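Local coordinates for Rho GTPase activating protein 15 (Homo sapiens, PDB 3BYI) that activates the GTPase activity of Rho-type GTPases such as RAC1, through its RhoGAP domain, and so returns them to the inactive GDP-bound state, at residues A45-K48 and R49-V53; W86-I89 and H90-T93; L103-L107 and F108-F112; L180-E183 and N184-G187; A200-M203 and L204-S208. One frame throughout, in Å; residues are numbered along the deposited sequence.

Contact 1 (A45-K48 and R49-V53); sequences AVEK and RGLDV
Arg49 meets Ala45 one turn back, near the end of helix 37-49. Its backbone N donates to Ala45 O at 3.0 Å. Chi1 of 53° puts CG between the backbone N and the carbonyl carbon. Along the Arg49 side chain, CB lies beside the peptide of Lys48. CG sits 3.2 Å from Ala45 O, the same oxygen that takes the backbone bond. From CG to NE the chain is extended, and it carries the guanidinium past Ala45, with NH2 4.2 Å from Ala45 CB. At the tip NH2 bonds to Trp86 O.

The next bond is weaker. Gly50 N reaches Val46 O with an angle of 127° at the hydrogen. Leu51 N then turns to a water, which in turn donates to Glu47 O at 3.1 Å. The branch of Leu51 lies against that same carbonyl, CD1 being 3.6 Å from Glu47 O. A type I turn from Gly50 to Val53 follows.

Val46 packs on Ile89, Val92 and Thr93 of helix 89-102. Glu47 hydrogen-bonds His153 and forms a salt bridge with Lys156, and Leu51 touches Ile157, all three on helix 141-159, so this helix end lies against both helices.

Contact 2 (W86-I89 and H90-T93); sequences WEDI and HVVT
Asp88 caps helix 89-102 through the backbone of His90. This is the polar part of the contact. His90 N donates to Asp88 OD1 at 3.1 Å, and the donor stands above the carboxylate plane, 58° out of it. With chi1 at 177°, CG of Asp88 lies beside its own carbonyl carbon, which brings OD1 to the N-H of His90. Asp88 O accepts from Val91 N at 3.0 Å. Further on, Thr93 N reaches Ile89 O at 3.0 Å in a nearly straight bond. Val92 N adds a weak bond to the same oxygen. Thr93 OG1 donates to His90 O.

Polar and aromatic groups also meet without bonding. The Asp88 carboxylate and the His90 ring are almost perpendicular, their planes 87° apart. OD1 of Asp88 is 3.3 Å from His90 CD2.

The apolar contacts face the interior. CG2 of Ile89 lies over one face of the imidazole of His90. CD1 of Ile89 touches CB of Val92 at 3.8 Å. CG1 of Val91 approaches CE3 of Trp86 at 4.0 Å. Trp86 itself packs on Leu69 and Ile72 of helix 63-74, while Ile89 leans on Ile56.

The side chain of His90 is about 7 Å from that of Arg58, the predicted arginine finger. The capped helix start thus lies near the loop carrying Arg58. A negative carboxylate at this end would be expected to interact favourably with the helix dipole.

Contact 3 (L103-L107 and F108-F112); sequences LPEPL and FPYSF
Tyr110 and Pro106 meet because chi1 of Tyr110, -61°, sets its CG anti to the carbonyl carbon and swings the ring back over the preceding loop. Glu105 is extended, with chi1 at -171°, and runs past the ring in the opposite direction.

Pro106 CD sits over one face of the Tyr110 ring. It is 3.6 Å from the centroid and offset toward the rim, nearest to CZ. This is a CH-pi contact, and the pyrrolidine and the phenol cross at about a right angle. Glu105 CG lies 3.7 Å from Tyr110 CD2. Beyond it the carboxylate is tilted 38° from the ring plane, and OE2 of Glu105 comes within 3.4 Å of Pro109 CB. The other oxygen, OE1, bonds to His23.

Pro109 CD touches Leu107 O at 3.3 Å. That carbonyl accepts from Asn143 of helix 141-159. Leu107 and Phe108 turn into the core, where Phe108 meets Phe116 edge to face and Leu107 packs on Met147.

Three prolines punctuate this link between helix 89-102 and helix 110-120. They offer no backbone N-H. Packing of Pro106 on Tyr110 closes the loop on itself, and backbone bonds of Phe108 with Leu179 tie it to helix 168-180. Phe112 N bonds to Pro109 O at 2.9 Å near the start of helix 110-120. Such a proline-rich connection between two helices belongs here to the all-helical RhoGAP fold.

Contact 4 (L180-E183 and N184-G187); sequences LRAE and NETG
Glu185 folds back toward Ala182 and Arg181 in the loop after helix 168-180. Its chi1 of -58° sets CG anti to the carbonyl carbon, and the chain bends at chi2, -41°. CG of Glu185 comes to rest 3.7 Å from Ala182 O and 3.9 Å from Ala182 CA. The carboxylate then points toward Arg181 O without bonding to it directly. A water fills this step. It donates to Arg181 O at 2.7 Å and to Glu185 OE2 at 2.8 Å, and it accepts a weak bond from Asn184 N.

The backbone closes the same turn. Glu185 N donates to Ala182 O at 3.3 Å, from well above the carbonyl plane. The water and this bond together tie the start of the loop to Glu185.

Arg181 takes positive phi as the chain leaves the helix. Its side chain goes the other way from Glu185, and NH2 bonds to Leu103 O. Glu183 is also bent at chi2, at 76°. This turns its carboxylate away from Asn184, and OE1 accepts from Gln196. Asn184 lies at the surface, and its side chain starts away from residues 180-183.

The loop leads into helix 189-205, which supplies Gln196 to the amide of Ala182 as well as to Glu183. Helix 110-120 lies beside it too: Phe113 touches Ala182, and Tyr110 touches both Arg181 and Glu185. The turn thus bridges helix 168-180 and helix 189-205 next to the start of helix 110-120.

Contact 5 (A200-M203 and L204-S208); sequences AELM and LSEYS
Leu204 continues helix 189-205 by donating its N to Ala200 O at 3.1 Å. A weaker bond goes from the same N to Glu201 O. CB of Leu204 lies 3.5 Å from Ala200 O, and the rest of the side chain packs on Leu154 and Leu171.

Ser205 comes next and bonds twice to one acceptor. Its N reaches Glu201 O at 2.8 Å, nearly straight at 172° and close to the line of the carbonyl. Its OG reaches the same oxygen at 2.9 Å from above the carbonyl plane. Chi1 of 66° makes this possible by tucking OG between the backbone N and the carbonyl carbon.

Glu206 N donates to Leu202 O at 2.9 Å. CG of Glu206 touches CD1 of Leu202 at 3.5 Å, so the aliphatic part of Glu206 packs against one methyl of Leu202. The chain bends at chi2, and OE2 takes a bond from Asn125.

Tyr207 opens the short helix 207-211. Its N lies near Met203 O, but the angle is too poor for a bond. Met203 O is 3.3 Å from Tyr207 CA, and it also lies near the ring plane at the edge. The ring continues to Thr155 and Phe211.

Glu206 thus leaves helical angles between the two helices. Its bond to Leu202 O is the last of the helical series here, and Tyr207 N makes only a weak bond, to Leu204 O, within these segments. One step earlier, Glu201 O takes two strong donors from Ser205, so a serine hydroxyl is satisfied by the helix backbone itself.

How the contacts relate
All five contacts lie in one RhoGAP domain, and each marks a helix end or a loop. Contact 2 is the most buried, contact 4 lies at the surface, and contacts 1, 3 and 5 are between. Contacts 1 and 2 touch, joining the end of helix 37-49 to the start of helix 89-102. Contacts 3 and 4 form a second touching pair, on the opposite side of the chain's centre from contacts 1 and 2. Both pairs meet through polar and apolar groups. Contact 5 reaches contact 3 by apolar packing alone. Backbone bonds dominate contacts 1, 2 and 5, proline and ring packing contact 3, and a bridging water together with one backbone bond contact 4.

Contact 1 (A45-K48 and R49-V53)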
loop_
_atom_site.group_PDB
_atom_site.type_symbol
_atom_site.label_atom_id
_atom_site.label_comp_id
_atom_site.label_asym_id
_atom_site.label_seq_id
_atom_site.Cartn_x
_atom_site.Cartn_y
_atom_site.Cartn_z
ATOM N N ALA A 45 -1.181 6.770 -12.322
ATOM C CA ALA A 45 -0.145 7.784 -12.542
ATOM C C ALA A 45 1.269 7.186 -12.550
ATOM O O ALA A 45 2.106 7.577 -13.332
ATOM C CB ALA A 45 -0.250 8.896 -11.505
ATOM N N VAL A 46 1.506 6.188 -11.708
ATOM C CA VAL A 46 2.806 5.530 -11.670
ATOM C C VAL A 46 3.026 4.680 -12.930
ATOM O O VAL A 46 4.102 4.734 -13.544
ATOM C CB VAL A 46 3.032 4.740 -10.318
ATOM C CG1 VAL A 46 4.372 3.921 -10.299
ATOM C CG2 VAL A 46 3.029 5.713 -9.117
ATOM N N GLU A 47 2.004 3.955 -13.355
ATOM C CA GLU A 47 2.061 3.233 -14.621
ATOM C C GLU A 47 2.233 4.143 -15.840
ATOM O O GLU A 47 2.941 3.810 -16.761
ATOM C CB GLU A 47 0.844 2.316 -14.742
ATOM C CG GLU A 47 0.887 1.234 -13.640
ATOM C CD GLU A 47 -0.066 0.107 -13.835
ATOM O OE1 GLU A 47 -0.748 0.068 -14.874
ATOM O OE2 GLU A 47 -0.130 -0.768 -12.947
ATOM N N LYS A 48 1.607 5.307 -15.824
ATOM C CA LYS A 48 1.669 6.238 -16.937
ATOM C C LYS A 48 3.047 6.862 -17.067
ATOM O O LYS A 48 3.574 6.967 -18.163
ATOM C CB LYS A 48 0.669 7.371 -16.735
ATOM C CG LYS A 48 0.722 8.466 -17.822
ATOM C CD LYS A 48 -0.403 9.447 -17.653
ATOM C CE LYS A 48 -0.395 10.519 -18.743
ATOM N NZ LYS A 48 -1.604 11.400 -18.565
ATOM N N ARG A 49 3.621 7.309 -15.950
ATOM C CA ARG A 49 4.862 8.063 -15.999
ATOM C C ARG A 49 5.893 7.723 -14.909
ATOM O O ARG A 49 6.769 8.532 -14.595
ATOM C CB ARG A 49 4.553 9.558 -15.929
ATOM C CG ARG A 49 3.686 9.964 -14.781
ATOM C CD ARG A 49 3.207 11.406 -14.936
ATOM N NE ARG A 49 2.370 11.761 -13.801
ATOM C CZ ARG A 49 2.798 12.303 -12.659
ATOM N NH1 ARG A 49 4.070 12.662 -12.480
ATOM N NH2 ARG A 49 1.910 12.542 -11.701
ATOM N N GLY A 50 5.826 6.519 -14.342
ATOM C CA GLY A 50 6.769 6.163 -13.283
ATOM C C GLY A 50 7.495 4.853 -13.420
ATOM O O GLY A 50 8.334 4.566 -12.605
ATOM N N LEU A 51 7.186 4.050 -14.443
ATOM C CA LEU A 51 7.729 2.698 -14.496
ATOM C C LEU A 51 9.230 2.653 -14.806
ATOM O O LEU A 51 9.916 1.693 -14.441
ATOM C CB LEU A 51 6.955 1.827 -15.490
ATOM C CG LEU A 51 5.471 1.542 -15.189
ATOM C CD1 LEU A 51 4.896 0.803 -16.416
ATOM C CD2 LEU A 51 5.253 0.770 -13.859
ATOM N N ASP A 52 9.720 3.685 -15.485
ATOM C CA ASP A 52 11.124 3.768 -15.857
ATOM C C ASP A 52 11.941 4.661 -14.927
ATOM O O ASP A 52 13.080 4.926 -15.175
ATOM C CB ASP A 52 11.270 4.293 -17.292
ATOM C CG ASP A 52 10.468 3.475 -18.304
ATOM O OD1 ASP A 52 10.481 2.227 -18.210
ATOM O OD2 ASP A 52 9.826 4.074 -19.201
ATOM N N VAL A 53 11.347 5.141 -13.851
ATOM C CA VAL A 53 12.004 6.124 -13.015
ATOM C C VAL A 53 12.866 5.402 -11.971
ATOM O O VAL A 53 12.406 4.465 -11.297
ATOM C CB VAL A 53 10.977 7.068 -12.366
ATOM C CG1 VAL A 53 11.634 7.909 -11.233
ATOM C CG2 VAL A 53 10.364 7.958 -13.441
HETATM O O HOH W 1 5.934 4.569 -17.076
#

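Contact 2 (W86-I89 and H90-T93)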
loop_
_atom_site.group_PDB
_atom_site.type_symbol
_atom_site.label_atom_id
_atom_site.label_comp_id
_atom_site.label_asym_id
_atom_site.label_seq_id
_atom_site.Cartn_x
_atom_site.Cartn_y
_atom_site.Cartn_z
ATOM N N TRP A 86 1.763 17.888 -9.215
ATOM C CA TRP A 86 2.103 16.480 -8.920
ATOM C C TRP A 86 3.112 15.881 -9.907
ATOM O O TRP A 86 3.195 14.661 -10.052
ATOM C CB TRP A 86 0.826 15.634 -8.870
ATOM C CG TRP A 86 -0.286 16.352 -8.207
ATOM C CD1 TRP A 86 -1.468 16.759 -8.774
ATOM C CD2 TRP A 86 -0.289 16.857 -6.873
ATOM N NE1 TRP A 86 -2.212 17.450 -7.861
ATOM C CE2 TRP A 86 -1.509 17.528 -6.685
ATOM C CE3 TRP A 86 0.632 16.816 -5.815
ATOM C CZ2 TRP A 86 -1.839 18.139 -5.479
ATOM C CZ3 TRP A 86 0.297 17.423 -4.615
ATOM C CH2 TRP A 86 -0.917 18.080 -4.462
ATOM N N GLU A 87 3.911 16.732 -10.559
ATOM C CA GLU A 87 4.817 16.301 -11.624
ATOM C C GLU A 87 5.939 15.367 -11.178
ATOM O O GLU A 87 6.410 14.559 -11.949
ATOM C CB GLU A 87 5.426 17.507 -12.350
ATOM C CG GLU A 87 6.363 18.366 -11.493
ATOM N N ASP A 88 6.339 15.463 -9.923
ATOM C CA ASP A 88 7.313 14.525 -9.353
ATOM C C ASP A 88 6.548 13.262 -8.936
ATOM O O ASP A 88 5.761 13.297 -8.008
ATOM C CB ASP A 88 8.041 15.222 -8.176
ATOM C CG ASP A 88 9.036 14.325 -7.462
ATOM O OD1 ASP A 88 9.300 13.214 -7.924
ATOM O OD2 ASP A 88 9.533 14.742 -6.409
ATOM N N ILE A 89 6.729 12.172 -9.689
ATOM C CA ILE A 89 6.002 10.912 -9.426
ATOM C C ILE A 89 6.347 10.315 -8.059
ATOM O O ILE A 89 5.640 9.427 -7.570
ATOM C CB ILE A 89 6.238 9.860 -10.535
ATOM C CG1 ILE A 89 5.223 8.722 -10.436
ATOM C CG2 ILE A 89 7.714 9.356 -10.530
ATOM C CD1 ILE A 89 3.788 9.120 -10.647
ATOM N N HIS A 90 7.432 10.769 -7.447
ATOM C CA HIS A 90 7.771 10.310 -6.108
ATOM C C HIS A 90 6.839 10.883 -5.013
ATOM O O HIS A 90 6.713 10.306 -3.943
ATOM C CB HIS A 90 9.219 10.640 -5.787
ATOM C CG HIS A 90 10.204 10.016 -6.716
ATOM N ND1 HIS A 90 10.271 8.654 -6.912
ATOM C CD2 HIS A 90 11.167 10.564 -7.500
ATOM C CE1 HIS A 90 11.252 8.388 -7.764
ATOM N NE2 HIS A 90 11.807 9.528 -8.136
ATOM N N VAL A 91 6.214 12.028 -5.276
ATOM C CA VAL A 91 5.139 12.543 -4.417
ATOM C C VAL A 91 3.916 11.590 -4.446
ATOM O O VAL A 91 3.260 11.361 -3.422
ATOM C CB VAL A 91 4.720 14.022 -4.801
ATOM C CG1 VAL A 91 3.409 14.446 -4.091
ATOM C CG2 VAL A 91 5.838 15.004 -4.508
ATOM N N VAL A 92 3.646 11.006 -5.615
ATOM C CA VAL A 92 2.520 10.066 -5.807
ATOM C C VAL A 92 2.810 8.757 -5.094
ATOM O O VAL A 92 1.966 8.243 -4.333
ATOM C CB VAL A 92 2.212 9.858 -7.313
ATOM C CG1 VAL A 92 1.184 8.754 -7.550
ATOM C CG2 VAL A 92 1.769 11.185 -7.928
ATOM N N THR A 93 4.004 8.208 -5.316
ATOM C CA THR A 93 4.370 6.979 -4.636
ATOM C C THR A 93 4.374 7.184 -3.132
ATOM O O THR A 93 3.912 6.330 -2.416
ATOM C CB THR A 93 5.747 6.459 -5.021
ATOM O OG1 THR A 93 6.703 7.451 -4.669
ATOM C CG2 THR A 93 5.831 6.079 -6.527
#

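Contact 3 (L103-L107 and F108-F112)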
loop_
_atom_site.group_PDB
_atom_site.type_symbol
_atom_site.label_atom_id
_atom_site.label_comp_id
_atom_site.label_asym_id
_atom_site.label_seq_id
_atom_site.Cartn_x
_atom_site.Cartn_y
_atom_site.Cartn_z
ATOM N N LEU A 103 -3.607 3.702 7.451
ATOM C CA LEU A 103 -4.764 2.849 7.699
ATOM C C LEU A 103 -4.726 2.495 9.151
ATOM O O LEU A 103 -3.666 2.245 9.647
ATOM C CB LEU A 103 -4.657 1.586 6.848
ATOM C CG LEU A 103 -4.916 1.776 5.351
ATOM C CD1 LEU A 103 -4.759 0.475 4.599
ATOM C CD2 LEU A 103 -6.288 2.291 5.164
ATOM N N PRO A 104 -5.863 2.526 9.876
ATOM C CA PRO A 104 -5.783 2.102 11.281
ATOM C C PRO A 104 -5.364 0.642 11.489
ATOM O O PRO A 104 -4.870 0.296 12.552
ATOM C CB PRO A 104 -7.207 2.325 11.817
ATOM C CG PRO A 104 -8.062 2.377 10.629
ATOM C CD PRO A 104 -7.222 2.940 9.512
ATOM N N GLU A 105 -5.663 -0.215 10.519
ATOM C CA GLU A 105 -5.232 -1.600 10.536
ATOM C C GLU A 105 -4.472 -1.753 9.214
ATOM O O GLU A 105 -4.857 -1.149 8.201
ATOM C CB GLU A 105 -6.427 -2.553 10.613
ATOM C CG GLU A 105 -6.026 -4.015 10.843
ATOM C CD GLU A 105 -7.191 -5.013 10.753
ATOM O OE1 GLU A 105 -8.259 -4.699 10.160
ATOM O OE2 GLU A 105 -7.018 -6.139 11.284
ATOM N N PRO A 106 -3.349 -2.490 9.227
ATOM C CA PRO A 106 -2.659 -2.714 7.957
ATOM C C PRO A 106 -3.447 -3.513 6.906
ATOM O O PRO A 106 -4.384 -4.233 7.234
ATOM C CB PRO A 106 -1.339 -3.427 8.379
ATOM C CG PRO A 106 -1.484 -3.785 9.810
ATOM C CD PRO A 106 -2.629 -3.037 10.394
ATOM N N LEU A 107 -3.026 -3.395 5.637
ATOM C CA LEU A 107 -3.652 -4.138 4.539
ATOM C C LEU A 107 -3.734 -5.634 4.854
ATOM O O LEU A 107 -4.732 -6.287 4.559
ATOM C CB LEU A 107 -2.893 -3.922 3.228
ATOM C CG LEU A 107 -3.477 -4.531 1.931
ATOM C CD1 LEU A 107 -4.888 -4.046 1.679
ATOM C CD2 LEU A 107 -2.560 -4.246 0.705
ATOM N N PHE A 108 -2.659 -6.154 5.425
ATOM C CA PHE A 108 -2.622 -7.518 5.916
ATOM C C PHE A 108 -3.144 -7.475 7.344
ATOM O O PHE A 108 -2.428 -6.965 8.240
ATOM C CB PHE A 108 -1.170 -8.027 5.918
ATOM C CG PHE A 108 -0.639 -8.344 4.555
ATOM C CD1 PHE A 108 -0.314 -7.323 3.656
ATOM C CD2 PHE A 108 -0.456 -9.651 4.168
ATOM C CE1 PHE A 108 0.177 -7.608 2.403
ATOM C CE2 PHE A 108 0.017 -9.948 2.910
ATOM C CZ PHE A 108 0.350 -8.931 2.028
ATOM N N PRO A 109 -4.378 -7.980 7.582
ATOM C CA PRO A 109 -4.874 -7.837 8.932
ATOM C C PRO A 109 -4.008 -8.555 9.968
ATOM O O PRO A 109 -3.462 -9.638 9.720
ATOM C CB PRO A 109 -6.297 -8.434 8.862
ATOM C CG PRO A 109 -6.648 -8.411 7.370
ATOM C CD PRO A 109 -5.348 -8.685 6.718
ATOM N N TYR A 110 -3.895 -7.912 11.119
ATOM C CA TYR A 110 -3.244 -8.468 12.293
ATOM C C TYR A 110 -3.746 -9.894 12.618
ATOM O O TYR A 110 -2.954 -10.763 12.993
ATOM C CB TYR A 110 -3.535 -7.576 13.529
ATOM C CG TYR A 110 -3.080 -6.112 13.520
ATOM C CD1 TYR A 110 -1.735 -5.778 13.405
ATOM C CD2 TYR A 110 -4.015 -5.065 13.718
ATOM C CE1 TYR A 110 -1.308 -4.442 13.436
ATOM C CE2 TYR A 110 -3.607 -3.710 13.763
ATOM C CZ TYR A 110 -2.245 -3.407 13.614
ATOM O OH TYR A 110 -1.822 -2.075 13.620
ATOM N N SER A 111 -5.059 -10.130 12.519
ATOM C CA SER A 111 -5.588 -11.490 12.783
ATOM C C SER A 111 -4.988 -12.542 11.828
ATOM O O SER A 111 -4.831 -13.701 12.203
ATOM C CB SER A 111 -7.111 -11.528 12.746
ATOM O OG SER A 111 -7.649 -11.066 11.530
ATOM N N PHE A 112 -4.602 -12.132 10.617
ATOM C CA PHE A 112 -3.993 -13.045 9.663
ATOM C C PHE A 112 -2.472 -13.225 9.795
ATOM O O PHE A 112 -1.914 -14.184 9.263
ATOM C CB PHE A 112 -4.311 -12.591 8.244
ATOM C CG PHE A 112 -5.698 -12.915 7.800
ATOM C CD1 PHE A 112 -6.797 -12.271 8.364
ATOM C CD2 PHE A 112 -5.911 -13.839 6.785
ATOM C CE1 PHE A 112 -8.096 -12.566 7.933
ATOM C CE2 PHE A 112 -7.189 -14.150 6.362
ATOM C CZ PHE A 112 -8.286 -13.513 6.930
#

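Contact 4 (L180-E183 and N184-G187)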
loop_
_atom_site.group_PDB
_atom_site.type_symbol
_atom_site.label_atom_id
_atom_site.label_comp_id
_atom_site.label_asym_id
_atom_site.label_seq_id
_atom_site.Cartn_x
_atom_site.Cartn_y
_atom_site.Cartn_z
ATOM N N LEU A 180 2.247 -4.828 6.141
ATOM C CA LEU A 180 2.100 -5.786 7.236
ATOM C C LEU A 180 2.377 -5.171 8.621
ATOM O O LEU A 180 1.809 -5.608 9.641
ATOM C CB LEU A 180 3.008 -6.984 6.998
ATOM C CG LEU A 180 2.624 -7.863 5.798
ATOM C CD1 LEU A 180 3.516 -7.728 4.534
ATOM C CD2 LEU A 180 2.587 -9.284 6.256
ATOM N N ARG A 181 3.234 -4.156 8.682
ATOM C CA ARG A 181 3.393 -3.389 9.941
ATOM C C ARG A 181 3.648 -4.299 11.154
ATOM O O ARG A 181 3.127 -4.076 12.238
ATOM C CB ARG A 181 2.134 -2.536 10.182
ATOM C CG ARG A 181 2.267 -1.359 11.153
ATOM C CD ARG A 181 0.895 -0.695 11.378
ATOM N NE ARG A 181 0.399 -0.057 10.171
ATOM C CZ ARG A 181 -0.806 0.491 10.028
ATOM N NH1 ARG A 181 -1.669 0.499 11.038
ATOM N NH2 ARG A 181 -1.137 1.043 8.858
ATOM N N ALA A 182 4.493 -5.307 10.958
ATOM C CA ALA A 182 4.677 -6.391 11.935
ATOM C C ALA A 182 5.851 -6.192 12.875
ATOM O O ALA A 182 6.065 -7.024 13.750
ATOM C CB ALA A 182 4.807 -7.739 11.202
ATOM N N GLU A 183 6.587 -5.089 12.702
ATOM C CA GLU A 183 7.849 -4.804 13.444
ATOM C C GLU A 183 7.652 -4.999 14.935
ATOM O O GLU A 183 8.438 -5.713 15.603
ATOM C CB GLU A 183 8.347 -3.345 13.257
ATOM C CG GLU A 183 8.691 -2.871 11.858
ATOM C CD GLU A 183 7.455 -2.578 11.037
ATOM O OE1 GLU A 183 6.859 -3.544 10.517
ATOM O OE2 GLU A 183 7.072 -1.402 10.926
ATOM N N ASN A 184 6.588 -4.351 15.433
ATOM C CA ASN A 184 6.320 -4.246 16.869
ATOM C C ASN A 184 5.419 -5.333 17.464
ATOM O O ASN A 184 5.275 -5.384 18.690
ATOM C CB ASN A 184 5.721 -2.871 17.203
ATOM C CG ASN A 184 5.918 -2.480 18.673
ATOM O OD1 ASN A 184 6.837 -2.971 19.343
ATOM N ND2 ASN A 184 5.057 -1.595 19.172
ATOM N N GLU A 185 4.807 -6.189 16.636
ATOM C CA GLU A 185 4.063 -7.335 17.193
ATOM C C GLU A 185 4.967 -8.079 18.219
ATOM O O GLU A 185 6.186 -8.139 18.060
ATOM C CB GLU A 185 3.539 -8.281 16.091
ATOM C CG GLU A 185 2.597 -7.642 15.029
ATOM C CD GLU A 185 1.552 -6.648 15.595
ATOM O OE1 GLU A 185 0.719 -7.042 16.447
ATOM O OE2 GLU A 185 1.561 -5.468 15.166
ATOM N N THR A 186 4.386 -8.599 19.294
ATOM C CA THR A 186 5.217 -9.149 20.374
ATOM C C THR A 186 6.076 -10.291 19.816
ATOM O O THR A 186 5.593 -11.128 19.039
ATOM C CB THR A 186 4.410 -9.643 21.613
ATOM O OG1 THR A 186 3.097 -9.051 21.625
ATOM C CG2 THR A 186 5.170 -9.316 22.920
ATOM N N GLY A 187 7.346 -10.296 20.207
ATOM C CA GLY A 187 8.320 -11.231 19.673
ATOM C C GLY A 187 9.552 -10.480 19.232
ATOM O O GLY A 187 9.801 -9.361 19.707
HETATM O O HOH W 2 3.489 -3.466 14.809
#

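Contact 5 (A200-M203 and L204-S208)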
loop_
_atom_site.group_PDB
_atom_site.type_symbol
_atom_site.label_atom_id
_atom_site.label_comp_id
_atom_site.label_asym_id
_atom_site.label_seq_id
_atom_site.Cartn_x
_atom_site.Cartn_y
_atom_site.Cartn_z
ATOM N N ALA A 200 5.873 -10.226 1.508
ATOM C CA ALA A 200 5.686 -9.286 0.398
ATOM C C ALA A 200 6.398 -9.756 -0.873
ATOM O O ALA A 200 5.837 -9.661 -1.949
ATOM C CB ALA A 200 6.094 -7.860 0.777
ATOM N N GLU A 201 7.632 -10.244 -0.754
ATOM C CA GLU A 201 8.359 -10.792 -1.895
ATOM C C GLU A 201 7.605 -11.940 -2.582
ATOM O O GLU A 201 7.556 -12.010 -3.821
ATOM C CB GLU A 201 9.748 -11.283 -1.463
ATOM C CG GLU A 201 10.734 -10.189 -1.243
ATOM C CD GLU A 201 12.167 -10.664 -1.120
ATOM O OE1 GLU A 201 12.561 -11.618 -1.810
ATOM O OE2 GLU A 201 12.901 -10.058 -0.318
ATOM N N LEU A 202 7.021 -12.845 -1.795
ATOM C CA LEU A 202 6.294 -13.980 -2.386
ATOM C C LEU A 202 5.024 -13.528 -3.108
ATOM O O LEU A 202 4.684 -14.069 -4.191
ATOM C CB LEU A 202 5.899 -15.018 -1.341
ATOM C CG LEU A 202 5.288 -16.319 -1.888
ATOM C CD1 LEU A 202 6.320 -17.108 -2.760
ATOM C CD2 LEU A 202 4.802 -17.134 -0.749
ATOM N N MET A 203 4.315 -12.561 -2.517
ATOM C CA MET A 203 3.096 -12.064 -3.134
ATOM C C MET A 203 3.405 -11.383 -4.465
ATOM O O MET A 203 2.606 -11.391 -5.404
ATOM C CB MET A 203 2.365 -11.068 -2.233
ATOM C CG MET A 203 2.014 -11.577 -0.842
ATOM S SD MET A 203 0.480 -12.459 -0.745
ATOM C CE MET A 203 -0.656 -11.159 -1.169
ATOM N N LEU A 204 4.591 -10.796 -4.541
ATOM C CA LEU A 204 5.062 -10.142 -5.754
ATOM C C LEU A 204 5.582 -11.155 -6.786
ATOM O O LEU A 204 5.109 -11.189 -7.927
ATOM C CB LEU A 204 6.185 -9.197 -5.380
ATOM C CG LEU A 204 6.695 -8.176 -6.376
ATOM C CD1 LEU A 204 5.556 -7.518 -7.204
ATOM C CD2 LEU A 204 7.461 -7.149 -5.531
ATOM N N SER A 205 6.544 -11.978 -6.380
ATOM C CA SER A 205 7.192 -12.884 -7.320
ATOM C C SER A 205 6.271 -14.035 -7.792
ATOM O O SER A 205 6.489 -14.594 -8.844
ATOM C CB SER A 205 8.507 -13.427 -6.735
ATOM O OG SER A 205 8.256 -14.241 -5.606
ATOM N N GLU A 206 5.255 -14.381 -7.013
ATOM C CA GLU A 206 4.333 -15.450 -7.389
ATOM C C GLU A 206 2.920 -14.921 -7.535
ATOM O O GLU A 206 1.947 -15.647 -7.332
ATOM C CB GLU A 206 4.367 -16.591 -6.376
ATOM C CG GLU A 206 5.725 -17.284 -6.234
ATOM C CD GLU A 206 6.162 -18.057 -7.470
ATOM O OE1 GLU A 206 5.366 -18.202 -8.428
ATOM O OE2 GLU A 206 7.319 -18.530 -7.482
ATOM N N TYR A 207 2.825 -13.657 -7.918
ATOM C CA TYR A 207 1.549 -12.976 -8.129
ATOM C C TYR A 207 0.547 -13.808 -8.934
ATOM O O TYR A 207 -0.595 -13.973 -8.542
ATOM C CB TYR A 207 1.787 -11.667 -8.900
ATOM C CG TYR A 207 0.488 -10.962 -9.269
ATOM C CD1 TYR A 207 -0.198 -10.193 -8.326
ATOM C CD2 TYR A 207 -0.068 -11.094 -10.527
ATOM C CE1 TYR A 207 -1.381 -9.575 -8.633
ATOM C CE2 TYR A 207 -1.265 -10.483 -10.837
ATOM C CZ TYR A 207 -1.925 -9.726 -9.882
ATOM O OH TYR A 207 -3.108 -9.080 -10.185
ATOM N N SER A 208 0.995 -14.302 -10.091
ATOM C CA SER A 208 0.115 -14.985 -11.028
ATOM C C SER A 208 -0.490 -16.212 -10.414
ATOM O O SER A 208 -1.680 -16.427 -10.547
ATOM C CB SER A 208 0.848 -15.377 -12.310
ATOM O OG SER A 208 1.153 -14.230 -13.082
#